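PDB 5T8U: lipoate-protein ligase 1 from Plasmodium falciparum, which is a lipoate-protein ligase with a catalytic domain of the lipoyl protein ligase A/B family and holds lipoic acid in this model. Local coordinates for residues P54-L58 against L220-F224; T168-N172 against I211-L216. All blocks are in the same frame, centred on the assembly; numbering follows the deposited sequence.

Interaction 1. Residues P54-L58 against L220-F224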
ATOM      1  N   PRO A  54     -14.720   6.981   8.579  1.00 56.23           N
ATOM      2  CA  PRO A  54     -14.036   6.482   7.380  1.00 54.87           C
ATOM      3  C   PRO A  54     -13.584   7.604   6.456  1.00 55.57           C
ATOM      4  O   PRO A  54     -14.164   8.691   6.423  1.00 53.00           O
ATOM      5  CB  PRO A  54     -15.099   5.609   6.701  1.00 54.85           C
ATOM      6  CG  PRO A  54     -16.089   5.291   7.769  1.00 55.80           C
ATOM      7  CD  PRO A  54     -16.102   6.481   8.667  1.00 56.79           C
ATOM      8  N   ILE A  55     -12.530   7.315   5.691  1.00 58.82           N
ATOM      9  CA  ILE A  55     -11.997   8.230   4.688  1.00 57.70           C
ATOM     10  C   ILE A  55     -11.774   7.467   3.394  1.00 56.77           C
ATOM     11  O   ILE A  55     -11.247   6.346   3.404  1.00 55.27           O
ATOM     12  CB  ILE A  55     -10.677   8.886   5.145  1.00 56.98           C
ATOM     13  CG1 ILE A  55     -10.930   9.782   6.355  1.00 58.41           C
ATOM     14  CG2 ILE A  55     -10.032   9.671   3.996  1.00 57.39           C
ATOM     15  CD1 ILE A  55      -9.694  10.461   6.906  1.00 58.33           C
ATOM     16  N   LEU A  56     -12.163   8.082   2.280  1.00 54.55           N
ATOM     17  CA  LEU A  56     -11.799   7.621   0.948  1.00 54.61           C
ATOM     18  C   LEU A  56     -11.016   8.727   0.260  1.00 57.33           C
ATOM     19  O   LEU A  56     -11.498   9.857   0.163  1.00 58.52           O
ATOM     20  CB  LEU A  56     -13.033   7.255   0.119  1.00 54.67           C
ATOM     21  CG  LEU A  56     -12.790   7.052  -1.381  1.00 54.58           C
ATOM     22  CD1 LEU A  56     -11.740   5.978  -1.628  1.00 54.23           C
ATOM     23  CD2 LEU A  56     -14.086   6.703  -2.089  1.00 55.08           C
ATOM     24  N   PHE A  57      -9.816   8.405  -0.217  1.00 61.06           N
ATOM     25  CA  PHE A  57      -8.939   9.376  -0.860  1.00 61.54           C
ATOM     26  C   PHE A  57      -8.571   8.868  -2.247  1.00 63.55           C
ATOM     27  O   PHE A  57      -8.014   7.774  -2.382  1.00 63.02           O
ATOM     28  CB  PHE A  57      -7.686   9.619  -0.017  1.00 60.19           C
ATOM     29  CG  PHE A  57      -6.610  10.388  -0.732  1.00 59.92           C
ATOM     30  CD1 PHE A  57      -6.907  11.565  -1.396  1.00 60.30           C
ATOM     31  CD2 PHE A  57      -5.297   9.940  -0.727  1.00 58.80           C
ATOM     32  CE1 PHE A  57      -5.923  12.277  -2.051  1.00 61.14           C
ATOM     33  CE2 PHE A  57      -4.305  10.651  -1.380  1.00 59.65           C
ATOM     34  CZ  PHE A  57      -4.621  11.822  -2.043  1.00 60.52           C
ATOM     35  N   LEU A  58      -8.874   9.666  -3.268  1.00 65.29           N
ATOM     36  CA  LEU A  58      -8.661   9.280  -4.658  1.00 66.09           C
ATOM     37  C   LEU A  58      -7.537  10.110  -5.262  1.00 64.72           C
ATOM     38  O   LEU A  58      -7.438  11.314  -5.006  1.00 67.24           O
ATOM     39  CB  LEU A  58      -9.946   9.456  -5.468  1.00 67.10           C
ATOM     40  CG  LEU A  58     -11.041   8.456  -5.095  1.00 68.73           C
ATOM     41  CD1 LEU A  58     -12.426   9.032  -5.345  1.00 69.96           C
ATOM     42  CD2 LEU A  58     -10.847   7.164  -5.871  1.00 69.58           C
ATOM     43  N   LEU A 220     -17.723   5.381  -7.443  1.00 63.23           N
ATOM     44  CA  LEU A 220     -17.108   4.852  -6.231  1.00 66.81           C
ATOM     45  C   LEU A 220     -17.446   5.710  -5.018  1.00 66.65           C
ATOM     46  O   LEU A 220     -17.724   5.179  -3.935  1.00 68.08           O
ATOM     47  CB  LEU A 220     -15.595   4.762  -6.426  1.00 66.46           C
ATOM     48  CG  LEU A 220     -14.779   4.026  -5.365  1.00 65.88           C
ATOM     49  CD1 LEU A 220     -15.286   2.608  -5.167  1.00 67.78           C
ATOM     50  CD2 LEU A 220     -13.318   4.015  -5.776  1.00 67.09           C
ATOM     51  N   ILE A 221     -17.419   7.035  -5.172  1.00 64.67           N
ATOM     52  CA  ILE A 221     -17.825   7.918  -4.082  1.00 63.62           C
ATOM     53  C   ILE A 221     -19.287   7.676  -3.729  1.00 62.15           C
ATOM     54  O   ILE A 221     -19.661   7.630  -2.548  1.00 63.62           O
ATOM     55  CB  ILE A 221     -17.567   9.388  -4.461  1.00 64.16           C
ATOM     56  CG1 ILE A 221     -16.078   9.612  -4.750  1.00 61.99           C
ATOM     57  CG2 ILE A 221     -18.032  10.318  -3.341  1.00 65.93           C
ATOM     58  CD1 ILE A 221     -15.756  10.981  -5.325  1.00 59.97           C
ATOM     59  N   LYS A 222     -20.135   7.511  -4.747  1.00 56.11           N
ATOM     60  CA  LYS A 222     -21.544   7.217  -4.511  1.00 57.06           C
ATOM     61  C   LYS A 222     -21.705   5.980  -3.633  1.00 58.35           C
ATOM     62  O   LYS A 222     -22.332   6.033  -2.570  1.00 58.87           O
ATOM     63  CB  LYS A 222     -22.269   7.033  -5.847  1.00 59.58           C
ATOM     64  CG  LYS A 222     -22.691   8.336  -6.510  1.00 60.11           C
ATOM     65  CD  LYS A 222     -23.287   8.093  -7.888  1.00 59.87           C
ATOM     66  CE  LYS A 222     -23.960   9.343  -8.442  1.00 62.62           C
ATOM     67  NZ  LYS A 222     -24.629   9.093  -9.752  1.00 63.78           N
ATOM     68  N   GLU A 223     -21.137   4.851  -4.064  1.00 59.04           N
ATOM     69  CA  GLU A 223     -21.277   3.619  -3.291  1.00 60.42           C
ATOM     70  C   GLU A 223     -20.569   3.692  -1.943  1.00 59.34           C
ATOM     71  O   GLU A 223     -20.916   2.931  -1.036  1.00 60.11           O
ATOM     72  CB  GLU A 223     -20.749   2.432  -4.096  1.00 61.44           C
ATOM     73  CG  GLU A 223     -21.679   1.982  -5.210  1.00 66.52           C
ATOM     74  CD  GLU A 223     -22.999   1.446  -4.688  1.00 74.92           C
ATOM     75  OE1 GLU A 223     -23.923   1.238  -5.502  1.00 78.97           O
ATOM     76  OE2 GLU A 223     -23.113   1.233  -3.463  1.00 80.25           O
ATOM     77  N   PHE A 224     -19.588   4.581  -1.795  1.00 58.00           N
ATOM     78  CA  PHE A 224     -18.934   4.780  -0.505  1.00 56.44           C
ATOM     79  C   PHE A 224     -19.881   5.453   0.484  1.00 58.21           C
ATOM     80  O   PHE A 224     -20.238   4.877   1.525  1.00 57.43           O
ATOM     81  CB  PHE A 224     -17.665   5.611  -0.718  1.00 54.33           C
ATOM     82  CG  PHE A 224     -16.949   5.993   0.546  1.00 51.91           C
ATOM     83  CD1 PHE A 224     -16.063   5.116   1.150  1.00 50.14           C
ATOM     84  CD2 PHE A 224     -17.132   7.245   1.109  1.00 50.45           C
ATOM     85  CE1 PHE A 224     -15.391   5.476   2.303  1.00 48.60           C
ATOM     86  CE2 PHE A 224     -16.466   7.609   2.261  1.00 48.63           C
ATOM     87  CZ  PHE A 224     -15.593   6.722   2.859  1.00 49.76           C
TER
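Leu56 and Phe224 lie at the heart of a buried helix-on-sheet contact between apolar side chains in the lipoyl protein ligase A/B domain, where helix 213-227 packs on strand 55-59, an inner strand of the large mixed sheet. The axes of 55-58 and 220-224 run almost exactly antiparallel, at 178°, and come within 10.4 Å of each other, a separation bridged mainly by side chains.

Leu56 CB sits over the centre of the Phe224 ring in a CH-pi contact, 3.7 Å from the centroid and 12° off the ring normal. The two side chains slide past one another in opposite directions, and Leu56 CD2 lies toward the base of the ring, 4.0 Å from Phe224 CB. With its CG anti to the backbone N (chi1 175°), Phe224 extends its ring toward the strand, and its far end, CZ, approaches Pro54 CB obliquely at 4.0 Å and also reaches the backbone at Ile55 C and Leu56 N. Farther along the strand, Leu58 divides its two methyls between neighbouring helix residues: CD1 meets Ile221 CG1 at 3.7 Å, whereas CD2 touches Leu220 CD2 at 4.0 Å.

Phe110 of strand 105-112 touches both Leu56 and Phe224, and Tyr228 meets the Phe224 ring edge-to-face.

No hydrogen bond crosses the interface: backbone bonds run within the sheet (Ile55 to Leu111, Leu56 to Leu13 and Leu15) and within the helix (Phe224 N to Leu220 O), and cohesion here probably rests on dispersion and the burial of apolar surface.

Interaction 2. Residues T168-N172 against I211-L216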
ATOM      1  N   THR A 168      -4.819  -0.004  -6.236  1.00 82.02           N
ATOM      2  CA  THR A 168      -4.895   0.553  -7.577  1.00 86.06           C
ATOM      3  C   THR A 168      -6.029  -0.106  -8.347  1.00 85.99           C
ATOM      4  O   THR A 168      -6.256  -1.316  -8.224  1.00 89.67           O
ATOM      5  CB  THR A 168      -3.576   0.355  -8.336  1.00 87.42           C
ATOM      6  OG1 THR A 168      -3.677   0.937  -9.641  1.00 89.44           O
ATOM      7  CG2 THR A 168      -3.244  -1.125  -8.472  1.00 87.86           C
ATOM      8  N   ILE A 169      -6.735   0.705  -9.132  1.00 78.69           N
ATOM      9  CA  ILE A 169      -7.758   0.250 -10.066  1.00 77.15           C
ATOM     10  C   ILE A 169      -7.269   0.561 -11.473  1.00 74.64           C
ATOM     11  O   ILE A 169      -6.696   1.630 -11.716  1.00 76.31           O
ATOM     12  CB  ILE A 169      -9.117   0.928  -9.794  1.00 77.00           C
ATOM     13  CG1 ILE A 169      -9.627   0.561  -8.397  1.00 75.89           C
ATOM     14  CG2 ILE A 169     -10.141   0.539 -10.862  1.00 77.25           C
ATOM     15  CD1 ILE A 169     -10.853   1.343  -7.961  1.00 75.86           C
ATOM     16  N   LEU A 170      -7.496  -0.366 -12.398  1.00 67.46           N
ATOM     17  CA  LEU A 170      -6.988  -0.250 -13.759  1.00 65.78           C
ATOM     18  C   LEU A 170      -8.114   0.162 -14.700  1.00 68.19           C
ATOM     19  O   LEU A 170      -9.084  -0.582 -14.882  1.00 69.17           O
ATOM     20  CB  LEU A 170      -6.355  -1.565 -14.208  1.00 63.70           C
ATOM     21  CG  LEU A 170      -4.845  -1.664 -13.973  1.00 59.76           C
ATOM     22  CD1 LEU A 170      -4.454  -1.257 -12.555  1.00 56.72           C
ATOM     23  CD2 LEU A 170      -4.381  -3.073 -14.267  1.00 59.23           C
ATOM     24  N   ILE A 171      -7.974   1.347 -15.296  1.00 65.04           N
ATOM     25  CA  ILE A 171      -8.946   1.875 -16.246  1.00 65.09           C
ATOM     26  C   ILE A 171      -8.381   1.734 -17.654  1.00 70.47           C
ATOM     27  O   ILE A 171      -8.850   0.909 -18.446  1.00 71.35           O
ATOM     28  CB  ILE A 171      -9.285   3.349 -15.941  1.00 66.58           C
ATOM     29  CG1 ILE A 171      -9.732   3.522 -14.484  1.00 66.22           C
ATOM     30  CG2 ILE A 171     -10.347   3.871 -16.911  1.00 69.61           C
ATOM     31  CD1 ILE A 171     -11.046   2.854 -14.139  1.00 66.09           C
ATOM     32  N   ASN A 172      -7.364   2.540 -17.969  0.86 77.84           N
ATOM     33  CA  ASN A 172      -6.766   2.588 -19.299  0.86 83.96           C
ATOM     34  C   ASN A 172      -5.249   2.458 -19.222  0.86 90.24           C
ATOM     35  O   ASN A 172      -4.529   2.999 -20.064  0.86 87.84           O
ATOM     36  CB  ASN A 172      -7.153   3.882 -20.016  0.86 86.52           C
ATOM     37  CG  ASN A 172      -6.770   3.877 -21.484  0.86 90.35           C
ATOM     38  OD1 ASN A 172      -6.751   2.830 -22.130  0.86 92.04           O
ATOM     39  ND2 ASN A 172      -6.453   5.054 -22.015  0.86 90.93           N
ATOM     40  N   ILE A 211     -15.725   2.947 -19.497  1.00 86.13           N
ATOM     41  CA  ILE A 211     -15.507   3.663 -18.245  1.00 82.90           C
ATOM     42  C   ILE A 211     -14.490   4.778 -18.431  1.00 82.53           C
ATOM     43  O   ILE A 211     -13.769   4.826 -19.433  1.00 85.55           O
ATOM     44  CB  ILE A 211     -15.044   2.706 -17.132  1.00 82.60           C
ATOM     45  CG1 ILE A 211     -13.952   1.778 -17.659  1.00 83.99           C
ATOM     46  CG2 ILE A 211     -16.216   1.914 -16.593  1.00 83.32           C
ATOM     47  CD1 ILE A 211     -13.096   1.206 -16.596  1.00 83.63           C
ATOM     48  N   THR A 212     -14.433   5.679 -17.452  1.00 76.22           N
ATOM     49  CA  THR A 212     -13.435   6.735 -17.389  1.00 75.65           C
ATOM     50  C   THR A 212     -12.984   6.871 -15.942  1.00 75.29           C
ATOM     51  O   THR A 212     -13.617   6.348 -15.020  1.00 69.89           O
ATOM     52  CB  THR A 212     -13.984   8.076 -17.899  1.00 79.24           C
ATOM     53  OG1 THR A 212     -14.750   8.706 -16.865  1.00 80.85           O
ATOM     54  CG2 THR A 212     -14.872   7.871 -19.119  1.00 82.36           C
ATOM     55  N   CYS A 213     -11.874   7.582 -15.741  1.00 88.92           N
ATOM     56  CA  CYS A 213     -11.412   7.860 -14.385  1.00 90.77           C
ATOM     57  C   CYS A 213     -12.455   8.655 -13.609  1.00 89.20           C
ATOM     58  O   CYS A 213     -12.759   8.344 -12.452  1.00 89.61           O
ATOM     59  CB  CYS A 213     -10.082   8.612 -14.431  1.00 92.69           C
ATOM     60  SG  CYS A 213      -8.738   7.692 -15.225  1.00 96.69           S
ATOM     61  N   GLU A 214     -13.019   9.689 -14.237  1.00 85.38           N
ATOM     62  CA  GLU A 214     -14.051  10.485 -13.581  1.00 84.47           C
ATOM     63  C   GLU A 214     -15.303   9.657 -13.317  1.00 83.91           C
ATOM     64  O   GLU A 214     -15.882   9.721 -12.226  1.00 81.45           O
ATOM     65  CB  GLU A 214     -14.379  11.708 -14.436  1.00 89.18           C
ATOM     66  CG  GLU A 214     -13.275  12.755 -14.443  1.00 92.79           C
ATOM     67  CD  GLU A 214     -13.274  13.611 -15.696  1.00 98.19           C
ATOM     68  OE1 GLU A 214     -13.788  13.150 -16.737  1.00101.02           O
ATOM     69  OE2 GLU A 214     -12.758  14.746 -15.638  1.00 98.90           O
ATOM     70  N   ASN A 215     -15.734   8.871 -14.305  1.00 90.73           N
ATOM     71  CA  ASN A 215     -16.916   8.030 -14.138  1.00 90.73           C
ATOM     72  C   ASN A 215     -16.729   7.059 -12.975  1.00 83.24           C
ATOM     73  O   ASN A 215     -17.509   7.052 -12.011  1.00 85.74           O
ATOM     74  CB  ASN A 215     -17.192   7.277 -15.445  1.00 93.12           C
ATOM     75  CG  ASN A 215     -18.616   6.759 -15.541  1.00 96.80           C
ATOM     76  OD1 ASN A 215     -19.293   6.572 -14.530  1.00 97.03           O
ATOM     77  ND2 ASN A 215     -19.076   6.516 -16.768  1.00 99.39           N
ATOM     78  N   LEU A 216     -15.681   6.235 -13.048  1.00 68.83           N
ATOM     79  CA  LEU A 216     -15.411   5.269 -11.989  1.00 62.79           C
ATOM     80  C   LEU A 216     -15.299   5.952 -10.634  1.00 60.22           C
ATOM     81  O   LEU A 216     -15.847   5.466  -9.638  1.00 57.29           O
ATOM     82  CB  LEU A 216     -14.130   4.493 -12.310  1.00 60.06           C
ATOM     83  CG  LEU A 216     -13.687   3.359 -11.372  1.00 56.43           C
ATOM     84  CD1 LEU A 216     -12.881   3.878 -10.183  1.00 53.34           C
ATOM     85  CD2 LEU A 216     -14.870   2.514 -10.906  1.00 56.86           C
TER
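Ile171 and Thr212 mark the closest backbone approach, their CA atoms 6.7 Å apart, where the end of strand 162-170 passes the start of helix 213-227. Ile171, just beyond the strand, carries most of the contact. Its CD1 meets Ile211 CD1 at 3.6 Å and also lies 3.9 Å from Leu216 CG, so a single methyl touches both the residue leading into the helix and one on its first turn. The other branch, CG2, also touches Ile211 CD1, at 3.8 Å, and lies 4.1 Å from Thr212 C. In Ile211, CG1 occupies the position between the backbone N and the carbonyl carbon (chi1 46°), which carries CD1 across to both branches of Ile171.

Two residues earlier, on the strand itself, Ile169 and Leu216 reach toward each other tip to tip, with Ile169 CD1 3.9 Å from Leu216 CD1. This joins the sheet of the lipoyl protein ligase A/B domain to the N-terminal turn of a helix packed against it. Thr212 is the N-cap: its OG1 accepts from Asn215 N at 2.7 Å with a nearly straight N-H...O angle of 166°, satisfying an amide that has no earlier helical carbonyl to bond. The Thr212 side chain starts away from the strand, so the cap forms clear of the apolar contact.

Strand 105-112 contributes Val106, touching Ile171 and Cys213, and Phe108, touching Ile169; from helix 117-132, Phe132 packs on Ile211 and Leu216. Along strand 162-170, Thr168 belongs to the pocket that holds lipoic acid, and the side chain of Ile169 is about 9 Å from that ligand.

Overall arrangement
Both contacts hold helix 213-227 against the same mixed sheet, interaction 2 at its first turn and interaction 1 farther along. Their centres are 14 Å apart, and they meet directly where Leu220 CD2 lies 4.2 Å from Ile169 CD1, so the two apolar contacts adjoin. Interaction 1, buried except at partly exposed Pro54, is built on an aromatic face against a regular strand. Interaction 2 is also largely buried but includes partly exposed Thr212 and Cys213, uses aliphatic branches and adds a polar helix cap. Along the chain, interaction 2 is nested within the loop closed by interaction 1; its strand segment also contains Thr168 of the lipoic acid pocket, though Thr168 does not touch 211-216.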